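Butyryl-CoA dehydrogenase (Marinomonas mediterranea, PDB 6CXT) is a flavoprotein of the acyl-CoA dehydrogenase family that binds flavin-adenine dinucleotide at an interface with a second subunit. Local coordinates at residues B[87-92]-B[156-161]; B[112-115]-B[120-123]. All blocks are in the same frame, centred on the assembly; numbering follows the deposited sequence.

Contact 1. Residues B[87-92]-B[156-161]; sequences GAAHTF and YVTNGS. With FAD (flavin-adenine dinucleotide), chain D.
A89 and T158 meet through their methyl groups, with A89 CB lying 4.0 Å from T158 CG2, and they illustrate how a helix can back a residue that serves a cofactor. The two branches of T158 divide the work. CG2 stands anti to the backbone N and takes the apolar helix side, while OG1, anti to the carbonyl carbon (chi1 -72°), turns to the flavin and donates to FAD N5 at 2.7 Å. T158 N gives a second bond, to FAD O4 at 2.9 Å with an N-H...O angle of 159°. This flavin side is the tightly held part. The helix side is looser: it buries 118 Å² with van der Waals touches, among them H90 CB against the amide ND2 of N159 at 3.9 Å. N159 sits in a type II turn from V157 to G160, and its ND2 is satisfied by the carbonyls of A86 and A121. Beyond the turn S161 is partly exposed, and at the other end Y156, also partly exposed, packs on A340 of the second subunit. One residue thus holds N5 and O4, OG1 near the flavin plane and N well out of it; the donors would probably draw electron density toward both.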
loop_
_atom_site.group_PDB
_atom_site.type_symbol
_atom_site.label_atom_id
_atom_site.label_comp_id
_atom_site.label_asym_id
_atom_site.label_seq_id
_atom_site.Cartn_x
_atom_site.Cartn_y
_atom_site.Cartn_z
ATOM N N GLY B 87 28.966 -0.352 14.774
ATOM C CA GLY B 87 29.369 -1.317 15.782
ATOM C C GLY B 87 28.886 -2.697 15.399
ATOM O O GLY B 87 29.584 -3.694 15.608
ATOM N N ALA B 88 27.665 -2.788 14.844
ATOM C CA ALA B 88 27.105 -4.083 14.512
ATOM C C ALA B 88 27.730 -4.653 13.250
ATOM O O ALA B 88 27.866 -5.864 13.120
ATOM C CB ALA B 88 25.551 -3.978 14.397
ATOM N N ALA B 89 28.165 -3.776 12.350
ATOM C CA ALA B 89 28.803 -4.187 11.121
ATOM C C ALA B 89 30.138 -4.863 11.542
ATOM O O ALA B 89 30.459 -5.950 11.118
ATOM C CB ALA B 89 29.115 -2.970 10.266
ATOM N N HIS B 90 30.865 -4.184 12.410
ATOM C CA HIS B 90 32.119 -4.694 12.954
ATOM C C HIS B 90 31.928 -6.055 13.647
ATOM O O HIS B 90 32.691 -7.024 13.403
ATOM C CB HIS B 90 32.608 -3.616 13.927
ATOM C CG HIS B 90 33.532 -4.101 14.993
ATOM N ND1 HIS B 90 34.893 -3.877 14.945
ATOM C CD2 HIS B 90 33.296 -4.710 16.178
ATOM C CE1 HIS B 90 35.456 -4.326 16.055
ATOM N NE2 HIS B 90 34.515 -4.841 16.823
ATOM N N THR B 91 30.922 -6.149 14.508
ATOM C CA THR B 91 30.697 -7.380 15.269
ATOM C C THR B 91 30.179 -8.531 14.412
ATOM O O THR B 91 30.716 -9.640 14.491
ATOM C CB THR B 91 29.747 -7.163 16.435
ATOM O OG1 THR B 91 30.337 -6.217 17.323
ATOM C CG2 THR B 91 29.464 -8.481 17.231
ATOM N N PHE B 92 29.139 -8.292 13.596
ATOM C CA PHE B 92 28.446 -9.414 12.979
ATOM C C PHE B 92 29.004 -9.777 11.642
ATOM O O PHE B 92 28.974 -10.958 11.258
ATOM C CB PHE B 92 26.905 -9.185 12.992
ATOM C CG PHE B 92 26.395 -9.125 14.401
ATOM C CD1 PHE B 92 26.280 -10.309 15.152
ATOM C CD2 PHE B 92 26.120 -7.930 15.010
ATOM C CE1 PHE B 92 25.891 -10.296 16.466
ATOM C CE2 PHE B 92 25.724 -7.906 16.346
ATOM C CZ PHE B 92 25.597 -9.088 17.077
ATOM N N TYR B 156 31.933 0.343 -1.087
ATOM C CA TYR B 156 31.045 0.910 -0.028
ATOM C C TYR B 156 31.389 0.191 1.246
ATOM O O TYR B 156 30.687 -0.716 1.679
ATOM C CB TYR B 156 29.570 0.629 -0.345
ATOM C CG TYR B 156 29.136 1.260 -1.622
ATOM C CD1 TYR B 156 29.108 2.666 -1.747
ATOM C CD2 TYR B 156 28.779 0.480 -2.720
ATOM C CE1 TYR B 156 28.749 3.258 -2.934
ATOM C CE2 TYR B 156 28.413 1.072 -3.933
ATOM C CZ TYR B 156 28.381 2.460 -4.012
ATOM O OH TYR B 156 28.040 3.124 -5.149
ATOM N N VAL B 157 32.512 0.561 1.850
ATOM C CA VAL B 157 32.938 -0.134 3.042
ATOM C C VAL B 157 32.539 0.658 4.285
ATOM O O VAL B 157 33.117 1.732 4.545
ATOM C CB VAL B 157 34.480 -0.353 2.964
ATOM C CG1 VAL B 157 34.949 -1.157 4.153
ATOM C CG2 VAL B 157 34.784 -1.137 1.642
ATOM N N THR B 158 31.599 0.101 5.080
ATOM C CA THR B 158 31.235 0.708 6.333
ATOM C C THR B 158 32.441 0.565 7.296
ATOM O O THR B 158 33.046 -0.529 7.377
ATOM C CB THR B 158 29.959 0.032 6.891
ATOM O OG1 THR B 158 28.841 0.437 6.078
ATOM C CG2 THR B 158 29.702 0.456 8.335
ATOM N N ASN B 159 32.780 1.649 7.998
ATOM C CA ASN B 159 33.966 1.696 8.829
ATOM C C ASN B 159 35.270 1.733 8.006
ATOM O O ASN B 159 36.339 1.538 8.601
ATOM C CB ASN B 159 34.046 0.508 9.822
ATOM C CG ASN B 159 32.839 0.435 10.741
ATOM O OD1 ASN B 159 32.140 1.435 10.943
ATOM N ND2 ASN B 159 32.591 -0.735 11.295
ATOM N N GLY B 160 35.187 1.958 6.701
ATOM C CA GLY B 160 36.387 1.967 5.828
ATOM C C GLY B 160 37.520 2.830 6.394
ATOM O O GLY B 160 38.712 2.353 6.509
ATOM N N SER B 161 37.197 4.083 6.755
ATOM C CA SER B 161 38.242 5.017 7.221
ATOM C C SER B 161 38.843 4.673 8.584
ATOM O O SER B 161 40.022 4.930 8.826
ATOM C CB SER B 161 37.749 6.473 7.215
ATOM O OG SER B 161 36.582 6.530 8.033
HETATM P PA FAD D . 22.538 -2.807 -7.359
HETATM O O1A FAD D . 22.911 -4.218 -6.944
HETATM O O2A FAD D . 23.110 -2.081 -8.565
HETATM O O5B FAD D . 20.913 -2.728 -7.386
HETATM C C5B FAD D . 20.202 -1.596 -7.939
HETATM C C4B FAD D . 18.719 -2.022 -7.953
HETATM O O4B FAD D . 18.562 -3.227 -8.745
HETATM C C3B FAD D . 18.225 -2.337 -6.545
HETATM O O3B FAD D . 16.849 -1.937 -6.556
HETATM C C2B FAD D . 18.275 -3.881 -6.507
HETATM O O2B FAD D . 17.400 -4.474 -5.516
HETATM C C1B FAD D . 17.937 -4.246 -7.984
HETATM N N9A FAD D . 18.435 -5.610 -8.261
HETATM C C8A FAD D . 19.728 -6.006 -8.406
HETATM N N7A FAD D . 19.785 -7.377 -8.546
HETATM C C5A FAD D . 18.514 -7.860 -8.469
HETATM C C6A FAD D . 17.835 -9.180 -8.544
HETATM N N6A FAD D . 18.543 -10.354 -8.701
HETATM N N1A FAD D . 16.473 -9.194 -8.414
HETATM C C2A FAD D . 15.717 -8.059 -8.226
HETATM N N3A FAD D . 16.286 -6.833 -8.175
HETATM C C4A FAD D . 17.634 -6.674 -8.278
HETATM N N1 FAD D . 28.935 -3.249 1.170
HETATM C C2 FAD D . 30.013 -3.868 1.774
HETATM O O2 FAD D . 30.628 -4.717 1.073
HETATM N N3 FAD D . 30.429 -3.596 3.044
HETATM C C4 FAD D . 29.830 -2.638 3.780
HETATM O O4 FAD D . 30.228 -2.402 4.921
HETATM C C4X FAD D . 28.656 -1.906 3.189
HETATM N N5 FAD D . 28.009 -0.911 3.835
HETATM C C5X FAD D . 26.990 -0.202 3.272
HETATM C C6 FAD D . 26.385 0.830 4.037
HETATM C C7 FAD D . 25.342 1.589 3.464
HETATM C C7M FAD D . 24.732 2.708 4.270
HETATM C C8 FAD D . 24.881 1.308 2.094
HETATM C C8M FAD D . 23.766 2.097 1.492
HETATM C C9 FAD D . 25.455 0.262 1.341
HETATM C C9A FAD D . 26.500 -0.503 1.907
HETATM N N10 FAD D . 27.147 -1.554 1.182
HETATM C C10 FAD D . 28.231 -2.261 1.810
HETATM C "C1'" FAD D . 26.759 -1.894 -0.179
HETATM C "C2'" FAD D . 25.407 -2.645 -0.146
HETATM O "O2'" FAD D . 25.499 -3.980 0.382
HETATM C "C3'" FAD D . 24.794 -2.581 -1.536
HETATM O "O3'" FAD D . 24.473 -1.195 -1.775
HETATM C "C4'" FAD D . 23.624 -3.526 -1.859
HETATM O "O4'" FAD D . 24.086 -4.915 -1.877
HETATM C "C5'" FAD D . 23.010 -3.203 -3.229
HETATM O "O5'" FAD D . 24.072 -3.150 -4.189
HETATM P P FAD D . 24.164 -1.915 -5.160
HETATM O O1P FAD D . 25.333 -2.110 -6.130
HETATM O O2P FAD D . 24.174 -0.588 -4.424
HETATM O O3P FAD D . 22.834 -1.901 -6.057
#

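Contact 2. Residues B[112-115]-B[120-123]; sequences PDLA and IAAN. With FAD (flavin-adenine dinucleotide), chain D.
L114 and A121 supply the apolar part of this contact, a compact case of a helix end packing on the strand that soon follows it. L114 CD2 lies 4.0 Å from A121 CB and 4.3 Å from the backbone C of I120. The leucine starts with CG anti to its carbonyl carbon, and with CD1 extended (chi2 -179°) it is the other branch, CD2, that meets the strand. Only 92 Å² is buried between the segments, but further cover comes from helix 81-101, whose S95 and I98 touch L114 and whose C94 touches A121.

Polar links are made through a neighbour and through the strand. H90, from the same helix 81-101, bridges the two segments with its two ring nitrogens, ND1 pairing with A121 N and NE2 with L114 O. Strand 121-124 also pairs in parallel with strand 165-171, through A122 with Y165 and V167.

Ligand bonds fall at the far end of the strand. FAD N3 donates to N123 O at 2.9 Å with an N-H...O angle of 153°, while N123 OD1 bonds FK4, so a single residue serves cofactor and ligand with different carbonyls.

For H90, an amide N-H on one nitrogen and a carbonyl oxygen on the other are consistent with a ring carrying its proton on NE2, which would fix its orientation.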
loop_
_atom_site.group_PDB
_atom_site.type_symbol
_atom_site.label_atom_id
_atom_site.label_comp_id
_atom_site.label_asym_id
_atom_site.label_seq_id
_atom_site.Cartn_x
_atom_site.Cartn_y
_atom_site.Cartn_z
ATOM N N PRO B 112 40.520 -10.516 20.999
ATOM C CA PRO B 112 40.496 -9.694 22.185
ATOM C C PRO B 112 40.287 -8.202 21.943
ATOM O O PRO B 112 39.592 -7.592 22.725
ATOM C CB PRO B 112 41.884 -9.966 22.837
ATOM C CG PRO B 112 42.084 -11.441 22.526
ATOM C CD PRO B 112 41.635 -11.515 21.059
ATOM N N ASP B 113 40.898 -7.624 20.914
ATOM C CA ASP B 113 40.786 -6.167 20.697
ATOM C C ASP B 113 39.520 -5.837 19.868
ATOM O O ASP B 113 38.989 -4.734 19.973
ATOM C CB ASP B 113 41.988 -5.567 19.960
ATOM C CG ASP B 113 43.259 -5.478 20.825
ATOM O OD1 ASP B 113 43.216 -5.552 22.076
ATOM O OD2 ASP B 113 44.309 -5.302 20.192
ATOM N N LEU B 114 39.073 -6.785 19.051
ATOM C CA LEU B 114 37.767 -6.624 18.373
ATOM C C LEU B 114 36.662 -6.576 19.428
ATOM O O LEU B 114 35.747 -5.712 19.360
ATOM C CB LEU B 114 37.549 -7.724 17.347
ATOM C CG LEU B 114 38.462 -7.667 16.119
ATOM C CD1 LEU B 114 38.126 -8.790 15.172
ATOM C CD2 LEU B 114 38.451 -6.313 15.429
ATOM N N ALA B 115 36.753 -7.440 20.410
ATOM C CA ALA B 115 35.747 -7.536 21.429
ATOM C C ALA B 115 35.580 -6.340 22.320
ATOM O O ALA B 115 34.570 -6.181 22.890
ATOM C CB ALA B 115 35.933 -8.783 22.248
ATOM N N ILE B 120 39.010 -1.995 15.251
ATOM C CA ILE B 120 37.726 -1.894 14.519
ATOM C C ILE B 120 37.891 -2.668 13.206
ATOM O O ILE B 120 38.921 -2.553 12.524
ATOM C CB ILE B 120 37.406 -0.404 14.199
ATOM C CG1 ILE B 120 37.402 0.411 15.492
ATOM C CG2 ILE B 120 36.113 -0.278 13.334
ATOM C CD1 ILE B 120 36.901 1.852 15.386
ATOM N N ALA B 121 36.854 -3.436 12.828
ATOM C CA ALA B 121 36.876 -4.195 11.586
ATOM C C ALA B 121 35.782 -3.677 10.657
ATOM O O ALA B 121 34.774 -3.089 11.118
ATOM C CB ALA B 121 36.706 -5.682 11.840
ATOM N N ALA B 122 36.046 -3.832 9.366
ATOM C CA ALA B 122 35.154 -3.413 8.322
ATOM C C ALA B 122 34.993 -4.614 7.425
ATOM O O ALA B 122 35.945 -5.364 7.179
ATOM C CB ALA B 122 35.786 -2.252 7.537
ATOM N N ASN B 123 33.819 -4.759 6.845
ATOM C CA ASN B 123 33.464 -5.812 5.918
ATOM C C ASN B 123 33.570 -5.271 4.477
ATOM O O ASN B 123 32.983 -4.268 4.181
ATOM C CB ASN B 123 32.038 -6.252 6.244
ATOM C CG ASN B 123 31.546 -7.358 5.372
ATOM O OD1 ASN B 123 30.404 -7.345 4.944
ATOM N ND2 ASN B 123 32.367 -8.319 5.145
HETATM P PA FAD D . 22.538 -2.807 -7.359
HETATM O O1A FAD D . 22.911 -4.218 -6.944
HETATM O O2A FAD D . 23.110 -2.081 -8.565
HETATM O O5B FAD D . 20.913 -2.728 -7.386
HETATM C C5B FAD D . 20.202 -1.596 -7.939
HETATM C C4B FAD D . 18.719 -2.022 -7.953
HETATM O O4B FAD D . 18.562 -3.227 -8.745
HETATM C C3B FAD D . 18.225 -2.337 -6.545
HETATM O O3B FAD D . 16.849 -1.937 -6.556
HETATM C C2B FAD D . 18.275 -3.881 -6.507
HETATM O O2B FAD D . 17.400 -4.474 -5.516
HETATM C C1B FAD D . 17.937 -4.246 -7.984
HETATM N N9A FAD D . 18.435 -5.610 -8.261
HETATM C C8A FAD D . 19.728 -6.006 -8.406
HETATM N N7A FAD D . 19.785 -7.377 -8.546
HETATM C C5A FAD D . 18.514 -7.860 -8.469
HETATM C C6A FAD D . 17.835 -9.180 -8.544
HETATM N N6A FAD D . 18.543 -10.354 -8.701
HETATM N N1A FAD D . 16.473 -9.194 -8.414
HETATM C C2A FAD D . 15.717 -8.059 -8.226
HETATM N N3A FAD D . 16.286 -6.833 -8.175
HETATM C C4A FAD D . 17.634 -6.674 -8.278
HETATM N N1 FAD D . 28.935 -3.249 1.170
HETATM C C2 FAD D . 30.013 -3.868 1.774
HETATM O O2 FAD D . 30.628 -4.717 1.073
HETATM N N3 FAD D . 30.429 -3.596 3.044
HETATM C C4 FAD D . 29.830 -2.638 3.780
HETATM O O4 FAD D . 30.228 -2.402 4.921
HETATM C C4X FAD D . 28.656 -1.906 3.189
HETATM N N5 FAD D . 28.009 -0.911 3.835
HETATM C C5X FAD D . 26.990 -0.202 3.272
HETATM C C6 FAD D . 26.385 0.830 4.037
HETATM C C7 FAD D . 25.342 1.589 3.464
HETATM C C7M FAD D . 24.732 2.708 4.270
HETATM C C8 FAD D . 24.881 1.308 2.094
HETATM C C8M FAD D . 23.766 2.097 1.492
HETATM C C9 FAD D . 25.455 0.262 1.341
HETATM C C9A FAD D . 26.500 -0.503 1.907
HETATM N N10 FAD D . 27.147 -1.554 1.182
HETATM C C10 FAD D . 28.231 -2.261 1.810
HETATM C "C1'" FAD D . 26.759 -1.894 -0.179
HETATM C "C2'" FAD D . 25.407 -2.645 -0.146
HETATM O "O2'" FAD D . 25.499 -3.980 0.382
HETATM C "C3'" FAD D . 24.794 -2.581 -1.536
HETATM O "O3'" FAD D . 24.473 -1.195 -1.775
HETATM C "C4'" FAD D . 23.624 -3.526 -1.859
HETATM O "O4'" FAD D . 24.086 -4.915 -1.877
HETATM C "C5'" FAD D . 23.010 -3.203 -3.229
HETATM O "O5'" FAD D . 24.072 -3.150 -4.189
HETATM P P FAD D . 24.164 -1.915 -5.160
HETATM O O1P FAD D . 25.333 -2.110 -6.130
HETATM O O2P FAD D . 24.174 -0.588 -4.424
HETATM O O3P FAD D . 22.834 -1.901 -6.057
#

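Contacts 1 and 2 have centres 9 Å apart, and the chain visits them in nested order: helix 81-101, then helix 104-114 and strand 121-124 of contact 2, and finally strand 147-158, which closes contact 1. Both join the N-terminal helical part of the fold to the middle beta part, though their strands belong to different sheets. T158 O packs 3.2 Å from A122 CB, bringing the two strands together beside the flavin. Contact 1 reaches the cofactor at N5 and O4, contact 2 at N3, so neighbouring polar atoms of one isoalloxazine ring are read from both sheets. Helix 81-101 forms one side of contact 1 and packs on contact 2, bordering both flavin-meeting strand segments.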